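Local coordinates for cellobiose 2-epimerase (Caldibacillus thermoamylovorans, PDB 5ZHB), which catalyses the reversible C2 epimerization of the reducing-end sugar of cellobiose, converting its glucose unit to mannose, at residues M183-T194 with L205-F216. Sequence-based numbering, arbitrary orientation.
Sequences MNTHLHVLEAYT and LKGRIANLIDLF
The carbonyl oxygen of Leu190 takes two hydrogen bonds from one residue: Thr194 N completes the helical bond, while Thr194 OG1 approaches at 2.8 Å from the opposite face of the carbonyl plane, lying above that plane. The side chain of the same leucine turns to helix 205-216 as a knob among Ile209, Leu212, Ile213 and Phe216. Its chi1 of 177° sets CG trans to the backbone N, and from that branch point Leu190 CD1 lies 3.9 Å from Ile209 CG2 while Leu190 CD2 reaches the Phe216 ring. Leu212 answers as a knob from the other helix, its CD1 touching Val189 CG1 at 3.7 Å and Tyr193 CD2 at 4.0 Å, its CD2 against the edge of the His186 imidazole. These segments, running roughly antiparallel (148° between their directions) with axes 9.9 Å apart, belong to consecutive helices joined by a short turn, one of the helical hairpins from which the (alpha/alpha)6 barrel of the N-acylglucosamine 2-epimerase family is built. Toward that turn, Tyr193 fits among Leu205, Arg208, Ile209 and Leu212; Leu205 CD1 comes within 3.8 Å of Tyr193 CG, while Val189 CG1 sits over the ring centre and Glu145 binds the hydroxyl. At the other end the Phe216 ring points its edge into the backbone of 183-194, with CZ 3.6 Å from Leu187 CA, while Met183 CG meets CE1 of the ring at 4.0 Å. His186 is held through both ring nitrogens, ND1 to Thr182 O and NE2 to Tyr156 N.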
loop_
_atom_site.group_PDB
_atom_site.type_symbol
_atom_site.label_atom_id
_atom_site.label_comp_id
_atom_site.label_asym_id
_atom_site.label_seq_id
_atom_site.Cartn_x
_atom_site.Cartn_y
_atom_site.Cartn_z
ATOM N N MET A 183 -8.143 7.184 7.965
ATOM C CA MET A 183 -7.276 7.709 6.930
ATOM C C MET A 183 -6.794 6.556 6.064
ATOM O O MET A 183 -6.805 6.652 4.828
ATOM C CB MET A 183 -6.118 8.479 7.598
ATOM C CG MET A 183 -5.017 8.962 6.676
ATOM S SD MET A 183 -3.775 7.695 6.312
ATOM C CE MET A 183 -2.969 7.567 7.899
ATOM N N ASN A 184 -6.424 5.455 6.713
ATOM C CA ASN A 184 -5.811 4.352 5.968
ATOM C C ASN A 184 -6.740 3.850 4.868
ATOM O O ASN A 184 -6.305 3.647 3.733
ATOM C CB ASN A 184 -5.361 3.233 6.896
ATOM C CG ASN A 184 -4.528 2.207 6.160
ATOM O OD1 ASN A 184 -3.424 2.517 5.706
ATOM N ND2 ASN A 184 -5.086 1.016 5.980
ATOM N N THR A 185 -8.025 3.593 5.203
ATOM C CA THR A 185 -8.967 3.076 4.210
ATOM C C THR A 185 -9.163 4.076 3.074
ATOM O O THR A 185 -9.127 3.701 1.915
ATOM C CB THR A 185 -10.302 2.718 4.871
ATOM O OG1 THR A 185 -10.046 1.645 5.769
ATOM C CG2 THR A 185 -11.338 2.263 3.858
ATOM N N HIS A 186 -9.301 5.373 3.412
ATOM C CA HIS A 186 -9.466 6.419 2.418
ATOM C C HIS A 186 -8.254 6.496 1.489
ATOM O O HIS A 186 -8.403 6.694 0.279
ATOM C CB HIS A 186 -9.807 7.732 3.144
ATOM C CG HIS A 186 -11.224 7.704 3.642
ATOM N ND1 HIS A 186 -11.579 7.096 4.827
ATOM C CD2 HIS A 186 -12.380 8.176 3.087
ATOM C CE1 HIS A 186 -12.909 7.194 4.981
ATOM N NE2 HIS A 186 -13.423 7.848 3.939
ATOM N N LEU A 187 -7.048 6.300 2.042
ATOM C CA LEU A 187 -5.844 6.408 1.215
ATOM C C LEU A 187 -5.867 5.342 0.123
ATOM O O LEU A 187 -5.598 5.627 -1.061
ATOM C CB LEU A 187 -4.594 6.308 2.099
ATOM C CG LEU A 187 -3.233 6.358 1.385
ATOM C CD1 LEU A 187 -3.109 7.599 0.548
ATOM C CD2 LEU A 187 -2.081 6.269 2.351
ATOM N N HIS A 188 -6.132 4.085 0.538
ATOM C CA HIS A 188 -6.073 2.955 -0.391
ATOM C C HIS A 188 -7.278 2.940 -1.332
ATOM O O HIS A 188 -7.156 2.450 -2.452
ATOM C CB HIS A 188 -5.706 1.656 0.335
ATOM C CG HIS A 188 -4.342 1.787 0.912
ATOM N ND1 HIS A 188 -3.210 1.799 0.117
ATOM C CD2 HIS A 188 -3.919 2.068 2.144
ATOM C CE1 HIS A 188 -2.154 2.006 0.897
ATOM N NE2 HIS A 188 -2.555 2.187 2.106
ATOM N N VAL A 189 -8.417 3.516 -0.931
ATOM C CA VAL A 189 -9.476 3.718 -1.898
ATOM C C VAL A 189 -8.982 4.693 -2.972
ATOM O O VAL A 189 -9.149 4.445 -4.158
ATOM C CB VAL A 189 -10.801 4.165 -1.259
ATOM C CG1 VAL A 189 -11.837 4.561 -2.313
ATOM C CG2 VAL A 189 -11.341 3.068 -0.354
ATOM N N LEU A 190 -8.382 5.816 -2.557
ATOM C CA LEU A 190 -7.859 6.785 -3.526
ATOM C C LEU A 190 -6.813 6.151 -4.448
ATOM O O LEU A 190 -6.844 6.324 -5.663
ATOM C CB LEU A 190 -7.314 7.980 -2.750
ATOM C CG LEU A 190 -6.658 9.084 -3.585
ATOM C CD1 LEU A 190 -7.615 9.719 -4.583
ATOM C CD2 LEU A 190 -6.176 10.123 -2.626
ATOM N N GLU A 191 -5.892 5.379 -3.874
ATOM C CA GLU A 191 -4.848 4.705 -4.632
ATOM C C GLU A 191 -5.486 3.810 -5.697
ATOM O O GLU A 191 -5.086 3.821 -6.843
ATOM C CB GLU A 191 -4.021 3.908 -3.622
ATOM C CG GLU A 191 -3.010 2.929 -4.204
ATOM C CD GLU A 191 -2.402 2.083 -3.095
ATOM O OE1 GLU A 191 -3.179 1.443 -2.355
ATOM O OE2 GLU A 191 -1.183 2.111 -2.928
ATOM N N ALA A 192 -6.447 2.981 -5.277
ATOM C CA ALA A 192 -7.107 2.045 -6.171
ATOM C C ALA A 192 -7.845 2.773 -7.301
ATOM O O ALA A 192 -7.751 2.422 -8.481
ATOM C CB ALA A 192 -8.059 1.245 -5.326
ATOM N N TYR A 193 -8.589 3.796 -6.920
ATOM C CA TYR A 193 -9.409 4.526 -7.875
ATOM C C TYR A 193 -8.551 5.285 -8.876
ATOM O O TYR A 193 -8.961 5.407 -10.024
ATOM C CB TYR A 193 -10.330 5.517 -7.169
ATOM C CG TYR A 193 -11.564 4.912 -6.510
ATOM C CD1 TYR A 193 -11.718 3.536 -6.362
ATOM C CD2 TYR A 193 -12.577 5.738 -6.040
ATOM C CE1 TYR A 193 -12.851 3.006 -5.779
ATOM C CE2 TYR A 193 -13.722 5.219 -5.460
ATOM C CZ TYR A 193 -13.869 3.845 -5.348
ATOM O OH TYR A 193 -14.993 3.345 -4.734
ATOM N N THR A 194 -7.393 5.813 -8.441
ATOM C CA THR A 194 -6.424 6.384 -9.377
ATOM C C THR A 194 -6.091 5.394 -10.492
ATOM O O THR A 194 -6.086 5.759 -11.680
ATOM C CB THR A 194 -5.158 6.810 -8.647
ATOM O OG1 THR A 194 -5.628 7.776 -7.717
ATOM C CG2 THR A 194 -4.126 7.461 -9.551
ATOM N N LEU A 205 -16.365 8.417 -11.747
ATOM C CA LEU A 205 -15.188 7.970 -10.999
ATOM C C LEU A 205 -14.276 9.175 -10.731
ATOM O O LEU A 205 -13.900 9.444 -9.579
ATOM C CB LEU A 205 -14.485 6.873 -11.799
ATOM C CG LEU A 205 -13.096 6.430 -11.310
ATOM C CD1 LEU A 205 -13.134 5.966 -9.852
ATOM C CD2 LEU A 205 -12.507 5.361 -12.166
ATOM N N LYS A 206 -14.006 9.950 -11.799
ATOM C CA LYS A 206 -13.244 11.186 -11.669
ATOM C C LYS A 206 -13.752 12.012 -10.491
ATOM O O LYS A 206 -12.966 12.522 -9.685
ATOM C CB LYS A 206 -13.293 12.017 -12.957
ATOM C CG LYS A 206 -12.200 13.070 -13.057
ATOM C CD LYS A 206 -12.352 13.968 -14.277
ATOM C CE LYS A 206 -11.344 15.054 -14.319
ATOM N NZ LYS A 206 -11.350 15.687 -15.639
ATOM N N GLY A 207 -15.082 12.130 -10.372
ATOM C CA GLY A 207 -15.653 12.908 -9.299
ATOM C C GLY A 207 -15.459 12.252 -7.941
ATOM O O GLY A 207 -15.401 12.954 -6.932
ATOM N N ARG A 208 -15.423 10.908 -7.908
ATOM C CA ARG A 208 -15.153 10.202 -6.662
ATOM C C ARG A 208 -13.703 10.467 -6.231
ATOM O O ARG A 208 -13.446 10.671 -5.041
ATOM C CB ARG A 208 -15.524 8.713 -6.790
ATOM C CG ARG A 208 -16.995 8.497 -7.177
ATOM C CD ARG A 208 -17.890 8.385 -5.948
ATOM N NE ARG A 208 -18.059 9.674 -5.306
ATOM C CZ ARG A 208 -18.445 9.957 -4.094
ATOM N NH1 ARG A 208 -18.409 9.095 -3.094
ATOM N NH2 ARG A 208 -18.811 11.199 -3.875
ATOM N N ILE A 209 -12.779 10.529 -7.182
ATOM C CA ILE A 209 -11.398 10.888 -6.849
ATOM C C ILE A 209 -11.322 12.309 -6.275
ATOM O O ILE A 209 -10.687 12.563 -5.232
ATOM C CB ILE A 209 -10.504 10.662 -8.074
ATOM C CG1 ILE A 209 -10.466 9.162 -8.424
ATOM C CG2 ILE A 209 -9.088 11.211 -7.840
ATOM C CD1 ILE A 209 -9.954 8.842 -9.810
ATOM N N ALA A 210 -12.040 13.257 -6.908
ATOM C CA ALA A 210 -11.969 14.647 -6.471
ATOM C C ALA A 210 -12.510 14.759 -5.060
ATOM O O ALA A 210 -11.954 15.478 -4.227
ATOM C CB ALA A 210 -12.704 15.580 -7.437
ATOM N N ASN A 211 -13.570 13.991 -4.777
ATOM C CA ASN A 211 -14.115 13.926 -3.438
ATOM C C ASN A 211 -13.078 13.427 -2.421
ATOM O O ASN A 211 -12.910 14.047 -1.369
ATOM C CB ASN A 211 -15.438 13.164 -3.435
ATOM C CG ASN A 211 -16.068 13.116 -2.068
ATOM O OD1 ASN A 211 -16.349 14.150 -1.458
ATOM N ND2 ASN A 211 -16.276 11.916 -1.541
ATOM N N LEU A 212 -12.398 12.308 -2.699
ATOM C CA LEU A 212 -11.356 11.793 -1.792
ATOM C C LEU A 212 -10.244 12.811 -1.543
ATOM O O LEU A 212 -9.764 12.983 -0.403
ATOM C CB LEU A 212 -10.830 10.478 -2.380
ATOM C CG LEU A 212 -11.722 9.257 -2.080
ATOM C CD1 LEU A 212 -11.593 8.157 -3.066
ATOM C CD2 LEU A 212 -11.419 8.698 -0.701
ATOM N N ILE A 213 -9.843 13.505 -2.595
ATOM C CA ILE A 213 -8.771 14.485 -2.459
ATOM C C ILE A 213 -9.198 15.594 -1.515
ATOM O O ILE A 213 -8.463 16.001 -0.613
ATOM C CB ILE A 213 -8.321 15.005 -3.833
ATOM C CG1 ILE A 213 -7.623 13.913 -4.599
ATOM C CG2 ILE A 213 -7.412 16.243 -3.663
ATOM C CD1 ILE A 213 -7.598 14.127 -6.097
ATOM N N ASP A 214 -10.446 16.030 -1.660
ATOM C CA ASP A 214 -10.971 17.112 -0.835
ATOM C C ASP A 214 -11.132 16.674 0.617
ATOM O O ASP A 214 -10.785 17.425 1.535
ATOM C CB ASP A 214 -12.206 17.699 -1.492
ATOM C CG ASP A 214 -12.498 19.101 -0.990
ATOM O OD1 ASP A 214 -11.640 19.988 -1.218
ATOM O OD2 ASP A 214 -13.480 19.242 -0.255
ATOM N N LEU A 215 -11.577 15.415 0.834
ATOM C CA LEU A 215 -11.598 14.861 2.174
ATOM C C LEU A 215 -10.190 14.860 2.780
ATOM O O LEU A 215 -10.012 15.183 3.954
ATOM C CB LEU A 215 -12.192 13.452 2.152
ATOM C CG LEU A 215 -13.701 13.310 1.916
ATOM C CD1 LEU A 215 -14.050 11.862 1.664
ATOM C CD2 LEU A 215 -14.453 13.811 3.104
ATOM N N PHE A 216 -9.188 14.447 2.006
ATOM C CA PHE A 216 -7.821 14.507 2.512
ATOM C C PHE A 216 -7.464 15.943 2.895
ATOM O O PHE A 216 -6.962 16.175 3.999
ATOM C CB PHE A 216 -6.783 13.946 1.539
ATOM C CG PHE A 216 -6.532 12.471 1.828
ATOM C CD1 PHE A 216 -5.668 12.092 2.853
ATOM C CD2 PHE A 216 -7.247 11.495 1.155
ATOM C CE1 PHE A 216 -5.475 10.753 3.150
ATOM C CE2 PHE A 216 -7.047 10.156 1.451
ATOM C CZ PHE A 216 -6.179 9.789 2.455
#